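Local structure of putative amidohydrolase (Unidentified, 3MKV) at residues A[273-279]-A[321-327]; A[254-258]-A[302-307]. The protein probably works as a zinc-dependent prolidase of the amidohydrolase superfamily, cleaving dipeptides that end in proline. One frame throughout, in Å; residues are numbered along the deposited sequence.

Interaction 1 of 2, residues A[273-279]-A[321-327]; sequences VVPTLVT and MGFGTDL. With ZN (zinc ion), chain I.
Val-273 and Gly-322 open this contact, where two neighbouring barrel elements run side by side to the zinc centre of an amidohydrolase (β/α)8 fold. Strand 272-274 is joined by 321-327, which probably corresponds to the last barrel strand although it has little regular pairing. Gly-322 N donates to Val-273 O over 2.9 Å, nearly straight at 166°, in a single bridge. Beyond it a water lies between Pro-275 O and Gly-324 N, accepting from the latter. Gly-324 leaves room for Val-274, whose CG1 stands 3.8 Å from Gly-324 N. Val-278 lays CG1 over the Thr-325 backbone, 3.5 Å from Thr-325 O, and against CD1 of Leu-327, the two side chains at about a right angle. CB of Thr-276 rests 3.6 Å from CB of Asp-326, backing the carboxylate stem, while Thr-276 OG1 is probably hydrogen-bonded to ND1 of His-254.

Asp-326, with CG anti to its backbone N (chi1 -167°), carries OD1 to the zinc ion at 2.4 Å; His-65, His-67 and carboxylated Lys-193 complete that site. Farther out, Thr-325 OG1 bonds to Asp-63, and the Glu-338 carboxylate accepts hydrogen bonds from the backbone N atoms of Leu-277 and Val-278 at the start of helix 277-286. The carbonyl of the metal ligand takes a bond too: Thr-279 OG1 donates to Asp-326 O over 2.8 Å, from 43° above the carbonyl plane.

Interaction 2 of 2, residues A[254-258]-A[302-307]; sequences HGNLI and DVHGAG. With ZN (zinc ion), chain J.
At the edge of the binuclear zinc site, in the loop after a metal-binding histidine, Asn-256 and Leu-257 meet a short, weakly bonded helical segment, 302-304, and the residues after it, touching Val-303 and Ala-306. Asn-256 ND2 donates to Val-303 O over 3.3 Å. The bond is fairly straight at the hydrogen, 163°, and the acceptor lies close to the plane of the amide. Relative to the carbonyl of Val-303, however, ND2 of Asn-256 sits well above the plane, 63° out of it. The same oxygen also takes a weak bond from the backbone N of Ala-306, so two donors share it. Val-303 CB packs over the face of the amide, 3.8 Å from ND2 of Asn-256.

Leu-257 supplies the apolar half. Its CD2 packs 3.6 Å from Ala-306 CB, and CD1 lies more loosely beside Val-303 CG1, at 4.3 Å.

In the barrel, 254-258 is the loop leaving strand 251-254 on the catalytic side, folded as a type I beta turn from Gly-255 to Ile-258 and closed by Ile-258 N bonding to Gly-255 O. Tyr-280 of helix 277-286 touches both Asn-256 and Val-303. Carboxylated Lys-193 and His-234 also hold the second zinc ion, which lies 2.4 Å from NE2 of His-254, two residues before Asn-256.

In the fold
The two contacts illustrate how neighbouring barrel strands and the loops after them serve a two-metal site. Their centres lie 11 Å apart and their segments alternate along the chain: 254-258, 273-279, 302-307, 321-327. Interaction 1 lies in the buried barrel, near the centre of the chain; interaction 2 is farther out and partly buried. Adjacent parallel strands 251-254 and 272-274 join them, with Val-274 O close to His-254 N at 2.7 Å, while Leu-277 packs on Gly-307, where helix 307-317 begins. Each contact contributes a ligand to a different zinc ion, and carboxylated Lys-193 bridges both metals, so the framework around Asp-326 and that around His-254 together shape the probable catalytic centre.

Interaction 1 of 2, residues A[273-279]-A[321-327]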
ATOM      1  N   VAL A 273       9.493 -38.849 -19.462  1.00 46.62           N
ATOM      2  CA  VAL A 273       8.197 -38.866 -18.787  1.00 47.54           C
ATOM      3  C   VAL A 273       8.259 -39.628 -17.467  1.00 46.21           C
ATOM      4  O   VAL A 273       8.993 -40.604 -17.327  1.00 49.46           O
ATOM      5  CB  VAL A 273       7.059 -39.443 -19.673  1.00 45.79           C
ATOM      6  CG1 VAL A 273       5.736 -39.336 -18.940  1.00 40.00           C
ATOM      7  CG2 VAL A 273       6.980 -38.683 -20.993  1.00 43.27           C
ATOM      8  N   VAL A 274       7.491 -39.157 -16.494  1.00 51.95           N
ATOM      9  CA  VAL A 274       7.427 -39.794 -15.186  1.00 49.80           C
ATOM     10  C   VAL A 274       5.975 -40.090 -14.835  1.00 52.00           C
ATOM     11  O   VAL A 274       5.255 -39.221 -14.325  1.00 45.69           O
ATOM     12  CB  VAL A 274       8.022 -38.906 -14.072  1.00 45.37           C
ATOM     13  CG1 VAL A 274       8.025 -39.671 -12.763  1.00 46.90           C
ATOM     14  CG2 VAL A 274       9.433 -38.439 -14.440  1.00 41.67           C
ATOM     15  N   PRO A 275       5.543 -41.328 -15.111  1.00 53.34           N
ATOM     16  CA  PRO A 275       4.198 -41.795 -14.809  1.00 52.24           C
ATOM     17  C   PRO A 275       4.055 -41.937 -13.309  1.00 50.89           C
ATOM     18  O   PRO A 275       5.028 -42.269 -12.634  1.00 50.23           O
ATOM     19  CB  PRO A 275       4.148 -43.188 -15.471  1.00 54.27           C
ATOM     20  CG  PRO A 275       5.339 -43.228 -16.413  1.00 55.86           C
ATOM     21  CD  PRO A 275       6.366 -42.370 -15.750  1.00 52.63           C
ATOM     22  N   THR A 276       2.857 -41.709 -12.786  1.00 50.75           N
ATOM     23  CA  THR A 276       2.641 -41.822 -11.347  1.00 51.16           C
ATOM     24  C   THR A 276       1.362 -42.607 -11.050  1.00 54.28           C
ATOM     25  O   THR A 276       0.490 -42.147 -10.304  1.00 55.34           O
ATOM     26  CB  THR A 276       2.613 -40.426 -10.683  1.00 52.99           C
ATOM     27  OG1 THR A 276       1.561 -39.630 -11.260  1.00 60.31           O
ATOM     28  CG2 THR A 276       3.951 -39.711 -10.895  1.00 46.33           C
ATOM     29  N   LEU A 277       1.275 -43.801 -11.640  1.00 57.22           N
ATOM     30  CA  LEU A 277       0.047 -44.629 -11.649  1.00 56.62           C
ATOM     31  C   LEU A 277      -0.551 -44.983 -10.282  1.00 50.52           C
ATOM     32  O   LEU A 277      -1.765 -44.986 -10.106  1.00 54.30           O
ATOM     33  CB  LEU A 277       0.282 -45.926 -12.445  1.00 54.91           C
ATOM     34  CG  LEU A 277       0.803 -45.750 -13.870  1.00 52.55           C
ATOM     35  CD1 LEU A 277       1.000 -47.087 -14.553  1.00 56.14           C
ATOM     36  CD2 LEU A 277      -0.154 -44.879 -14.667  1.00 51.20           C
ATOM     37  N   VAL A 278       0.301 -45.304  -9.323  1.00 53.24           N
ATOM     38  CA  VAL A 278      -0.174 -45.761  -8.022  1.00 54.73           C
ATOM     39  C   VAL A 278      -1.103 -44.742  -7.359  1.00 57.89           C
ATOM     40  O   VAL A 278      -2.034 -45.106  -6.631  1.00 58.93           O
ATOM     41  CB  VAL A 278       1.012 -46.085  -7.087  1.00 52.81           C
ATOM     42  CG1 VAL A 278       1.876 -44.838  -6.868  1.00 48.51           C
ATOM     43  CG2 VAL A 278       0.515 -46.679  -5.772  1.00 39.56           C
ATOM     44  N   THR A 279      -0.851 -43.463  -7.612  1.00 60.55           N
ATOM     45  CA  THR A 279      -1.628 -42.414  -6.978  1.00 60.05           C
ATOM     46  C   THR A 279      -3.082 -42.424  -7.431  1.00 58.28           C
ATOM     47  O   THR A 279      -3.985 -42.191  -6.629  1.00 58.76           O
ATOM     48  CB  THR A 279      -1.029 -41.021  -7.215  1.00 59.08           C
ATOM     49  OG1 THR A 279      -1.764 -40.061  -6.450  1.00 59.48           O
ATOM     50  CG2 THR A 279      -1.093 -40.650  -8.688  1.00 62.77           C
ATOM     51  N   MET A 321      11.458 -43.444 -19.586  1.00 51.49           N
ATOM     52  CA  MET A 321      10.525 -43.333 -18.465  1.00 53.66           C
ATOM     53  C   MET A 321      11.231 -43.400 -17.114  1.00 59.37           C
ATOM     54  O   MET A 321      12.119 -44.222 -16.908  1.00 61.96           O
ATOM     55  CB  MET A 321       9.461 -44.428 -18.538  1.00 50.04           C
ATOM     56  CG  MET A 321       8.387 -44.159 -19.571  1.00 58.28           C
ATOM     57  SD  MET A 321       7.062 -45.370 -19.558  1.00 52.75           S
ATOM     58  CE  MET A 321       7.798 -46.687 -20.525  1.00 64.74           C
ATOM     59  N   GLY A 322      10.831 -42.525 -16.194  1.00 60.10           N
ATOM     60  CA  GLY A 322      11.386 -42.523 -14.847  1.00 53.79           C
ATOM     61  C   GLY A 322      10.372 -43.103 -13.890  1.00 54.64           C
ATOM     62  O   GLY A 322       9.258 -43.415 -14.274  1.00 60.84           O
ATOM     63  N   PHE A 323      10.747 -43.242 -12.629  1.00 59.33           N
ATOM     64  CA  PHE A 323       9.847 -43.831 -11.641  1.00 53.73           C
ATOM     65  C   PHE A 323       9.270 -42.739 -10.738  1.00 54.69           C
ATOM     66  O   PHE A 323      10.000 -41.880 -10.231  1.00 54.52           O
ATOM     67  CB  PHE A 323      10.610 -44.886 -10.833  1.00 54.72           C
ATOM     68  CG  PHE A 323       9.813 -45.527  -9.730  1.00 50.49           C
ATOM     69  CD1 PHE A 323       9.284 -46.799  -9.887  1.00 57.55           C
ATOM     70  CD2 PHE A 323       9.633 -44.879  -8.515  1.00 53.89           C
ATOM     71  CE1 PHE A 323       8.564 -47.409  -8.856  1.00 53.48           C
ATOM     72  CE2 PHE A 323       8.916 -45.482  -7.483  1.00 55.74           C
ATOM     73  CZ  PHE A 323       8.381 -46.749  -7.659  1.00 53.91           C
ATOM     74  N   GLY A 324       7.956 -42.756 -10.554  1.00 49.26           N
ATOM     75  CA  GLY A 324       7.319 -41.785  -9.689  1.00 49.15           C
ATOM     76  C   GLY A 324       6.049 -42.316  -9.072  1.00 50.20           C
ATOM     77  O   GLY A 324       5.461 -43.275  -9.573  1.00 55.09           O
ATOM     78  N   THR A 325       5.607 -41.673  -7.994  1.00 50.86           N
ATOM     79  CA  THR A 325       4.455 -42.154  -7.248  1.00 49.59           C
ATOM     80  C   THR A 325       3.368 -41.089  -7.055  1.00 52.26           C
ATOM     81  O   THR A 325       2.189 -41.358  -7.313  1.00 53.80           O
ATOM     82  CB  THR A 325       4.879 -42.787  -5.881  1.00 53.29           C
ATOM     83  OG1 THR A 325       5.589 -41.824  -5.091  1.00 54.52           O
ATOM     84  CG2 THR A 325       5.778 -44.023  -6.101  1.00 43.19           C
ATOM     85  N   ASP A 326       3.760 -39.901  -6.586  1.00 48.95           N
ATOM     86  CA  ASP A 326       2.834 -38.766  -6.413  1.00 46.48           C
ATOM     87  C   ASP A 326       1.683 -39.049  -5.445  1.00 49.30           C
ATOM     88  O   ASP A 326       0.534 -38.708  -5.724  1.00 53.10           O
ATOM     89  CB  ASP A 326       2.266 -38.317  -7.769  1.00 46.40           C
ATOM     90  CG  ASP A 326       1.569 -36.962  -7.700  1.00 53.09           C
ATOM     91  OD1 ASP A 326       1.884 -36.164  -6.790  1.00 64.39           O
ATOM     92  OD2 ASP A 326       0.703 -36.690  -8.563  1.00 55.88           O
ATOM     93  N   LEU A 327       1.992 -39.650  -4.303  1.00 49.87           N
ATOM     94  CA  LEU A 327       0.964 -40.023  -3.327  1.00 46.66           C
ATOM     95  C   LEU A 327       0.720 -38.948  -2.254  1.00 48.35           C
ATOM     96  O   LEU A 327       1.609 -38.148  -1.949  1.00 52.64           O
ATOM     97  CB  LEU A 327       1.331 -41.362  -2.674  1.00 39.74           C
ATOM     98  CG  LEU A 327       1.264 -42.601  -3.585  1.00 45.21           C
ATOM     99  CD1 LEU A 327       2.139 -43.733  -3.081  1.00 42.95           C
ATOM    100  CD2 LEU A 327      -0.175 -43.082  -3.778  1.00 45.10           C
TER
HETATM  101 ZN    ZN I 425       2.690 -34.174  -7.839  1.00 59.68          ZN
HETATM  102  O   HOH W   1       6.116 -44.578 -12.566  1.00 52.34           O

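Interaction 2 of 2, residues A[254-258]-A[302-307]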
ATOM      1  N   HIS A 254       3.353 -37.519 -15.179  1.00 48.95           N
ATOM      2  CA  HIS A 254       2.096 -38.222 -15.386  1.00 51.30           C
ATOM      3  C   HIS A 254       1.980 -38.642 -16.846  1.00 55.75           C
ATOM      4  O   HIS A 254       2.270 -39.795 -17.186  1.00 57.02           O
ATOM      5  CB  HIS A 254       0.912 -37.356 -14.956  1.00 50.97           C
ATOM      6  CG  HIS A 254       1.054 -36.786 -13.578  1.00 54.95           C
ATOM      7  ND1 HIS A 254       1.296 -37.569 -12.467  1.00 65.00           N
ATOM      8  CD2 HIS A 254       0.976 -35.511 -13.127  1.00 51.68           C
ATOM      9  CE1 HIS A 254       1.364 -36.801 -11.394  1.00 54.90           C
ATOM     10  NE2 HIS A 254       1.174 -35.547 -11.767  1.00 52.37           N
ATOM     11  N   GLY A 255       1.584 -37.708 -17.709  1.00 53.51           N
ATOM     12  CA  GLY A 255       1.481 -37.987 -19.143  1.00 54.76           C
ATOM     13  C   GLY A 255       0.437 -39.047 -19.466  1.00 56.76           C
ATOM     14  O   GLY A 255       0.556 -39.759 -20.460  1.00 55.23           O
ATOM     15  N   ASN A 256      -0.601 -39.124 -18.638  1.00 54.38           N
ATOM     16  CA  ASN A 256      -1.587 -40.195 -18.711  1.00 59.35           C
ATOM     17  C   ASN A 256      -2.276 -40.375 -20.063  1.00 61.75           C
ATOM     18  O   ASN A 256      -2.415 -41.502 -20.551  1.00 64.22           O
ATOM     19  CB  ASN A 256      -2.653 -40.007 -17.634  1.00 58.91           C
ATOM     20  CG  ASN A 256      -2.145 -40.324 -16.242  1.00 62.28           C
ATOM     21  OD1 ASN A 256      -1.108 -39.812 -15.806  1.00 65.25           O
ATOM     22  ND2 ASN A 256      -2.891 -41.156 -15.526  1.00 55.69           N
ATOM     23  N   LEU A 257      -2.727 -39.273 -20.652  1.00 60.35           N
ATOM     24  CA  LEU A 257      -3.513 -39.330 -21.884  1.00 58.57           C
ATOM     25  C   LEU A 257      -2.652 -39.101 -23.121  1.00 58.35           C
ATOM     26  O   LEU A 257      -3.143 -38.705 -24.171  1.00 63.22           O
ATOM     27  CB  LEU A 257      -4.650 -38.310 -21.829  1.00 55.56           C
ATOM     28  CG  LEU A 257      -5.612 -38.580 -20.669  1.00 59.39           C
ATOM     29  CD1 LEU A 257      -6.617 -37.450 -20.486  1.00 55.55           C
ATOM     30  CD2 LEU A 257      -6.321 -39.912 -20.876  1.00 63.39           C
ATOM     31  N   ILE A 258      -1.359 -39.344 -22.992  1.00 58.79           N
ATOM     32  CA  ILE A 258      -0.461 -39.168 -24.116  1.00 59.93           C
ATOM     33  C   ILE A 258      -0.868 -40.115 -25.239  1.00 62.68           C
ATOM     34  O   ILE A 258      -1.457 -41.170 -24.993  1.00 59.44           O
ATOM     35  CB  ILE A 258       1.004 -39.431 -23.705  1.00 58.43           C
ATOM     36  CG1 ILE A 258       1.960 -39.022 -24.821  1.00 50.22           C
ATOM     37  CG2 ILE A 258       1.209 -40.893 -23.317  1.00 45.24           C
ATOM     38  CD1 ILE A 258       3.404 -38.936 -24.361  1.00 46.92           C
ATOM     39  N   ASP A 302     -11.225 -39.387 -15.139  1.00 91.00           N
ATOM     40  CA  ASP A 302     -10.737 -38.795 -16.381  1.00 90.50           C
ATOM     41  C   ASP A 302      -9.432 -39.438 -16.850  1.00 89.46           C
ATOM     42  O   ASP A 302      -9.280 -39.755 -18.033  1.00 92.85           O
ATOM     43  CB  ASP A 302     -10.536 -37.283 -16.218  1.00 91.98           C
ATOM     44  CG  ASP A 302     -11.839 -36.531 -15.964  1.00 95.40           C
ATOM     45  OD1 ASP A 302     -11.772 -35.393 -15.446  1.00100.12           O
ATOM     46  OD2 ASP A 302     -12.925 -37.067 -16.278  1.00 94.21           O
ATOM     47  N   VAL A 303      -8.499 -39.632 -15.919  1.00 82.17           N
ATOM     48  CA  VAL A 303      -7.150 -40.074 -16.263  1.00 76.17           C
ATOM     49  C   VAL A 303      -6.805 -41.477 -15.762  1.00 71.53           C
ATOM     50  O   VAL A 303      -5.927 -42.136 -16.303  1.00 71.54           O
ATOM     51  CB  VAL A 303      -6.077 -39.078 -15.732  1.00 77.49           C
ATOM     52  CG1 VAL A 303      -6.382 -37.669 -16.198  1.00 75.05           C
ATOM     53  CG2 VAL A 303      -5.983 -39.130 -14.211  1.00 72.16           C
ATOM     54  N   HIS A 304      -7.496 -41.925 -14.724  1.00 71.52           N
ATOM     55  CA  HIS A 304      -7.142 -43.155 -14.025  1.00 67.64           C
ATOM     56  C   HIS A 304      -7.051 -44.409 -14.905  1.00 70.08           C
ATOM     57  O   HIS A 304      -6.086 -45.170 -14.801  1.00 66.13           O
ATOM     58  CB  HIS A 304      -8.099 -43.372 -12.850  1.00 68.86           C
ATOM     59  CG  HIS A 304      -7.895 -44.667 -12.132  1.00 69.57           C
ATOM     60  ND1 HIS A 304      -8.862 -45.232 -11.326  1.00 70.19           N
ATOM     61  CD2 HIS A 304      -6.840 -45.518 -12.108  1.00 68.71           C
ATOM     62  CE1 HIS A 304      -8.406 -46.367 -10.826  1.00 68.97           C
ATOM     63  NE2 HIS A 304      -7.183 -46.567 -11.289  1.00 66.44           N
ATOM     64  N   GLY A 305      -8.048 -44.622 -15.768  1.00 69.17           N
ATOM     65  CA  GLY A 305      -8.108 -45.834 -16.590  1.00 67.51           C
ATOM     66  C   GLY A 305      -7.162 -45.919 -17.785  1.00 70.27           C
ATOM     67  O   GLY A 305      -6.922 -47.006 -18.316  1.00 68.41           O
ATOM     68  N   ALA A 306      -6.624 -44.778 -18.213  1.00 67.95           N
ATOM     69  CA  ALA A 306      -5.752 -44.723 -19.386  1.00 64.62           C
ATOM     70  C   ALA A 306      -4.283 -44.951 -19.026  1.00 68.02           C
ATOM     71  O   ALA A 306      -3.451 -45.268 -19.891  1.00 64.44           O
ATOM     72  CB  ALA A 306      -5.915 -43.388 -20.085  1.00 65.31           C
ATOM     73  N   GLY A 307      -3.971 -44.779 -17.745  1.00 68.18           N
ATOM     74  CA  GLY A 307      -2.597 -44.862 -17.259  1.00 68.67           C
ATOM     75  C   GLY A 307      -1.855 -46.125 -17.653  1.00 69.86           C
ATOM     76  O   GLY A 307      -0.756 -46.063 -18.211  1.00 66.55           O
TER
HETATM   77 ZN    ZN J 426       1.151 -33.369 -10.661  1.00 66.26          ZN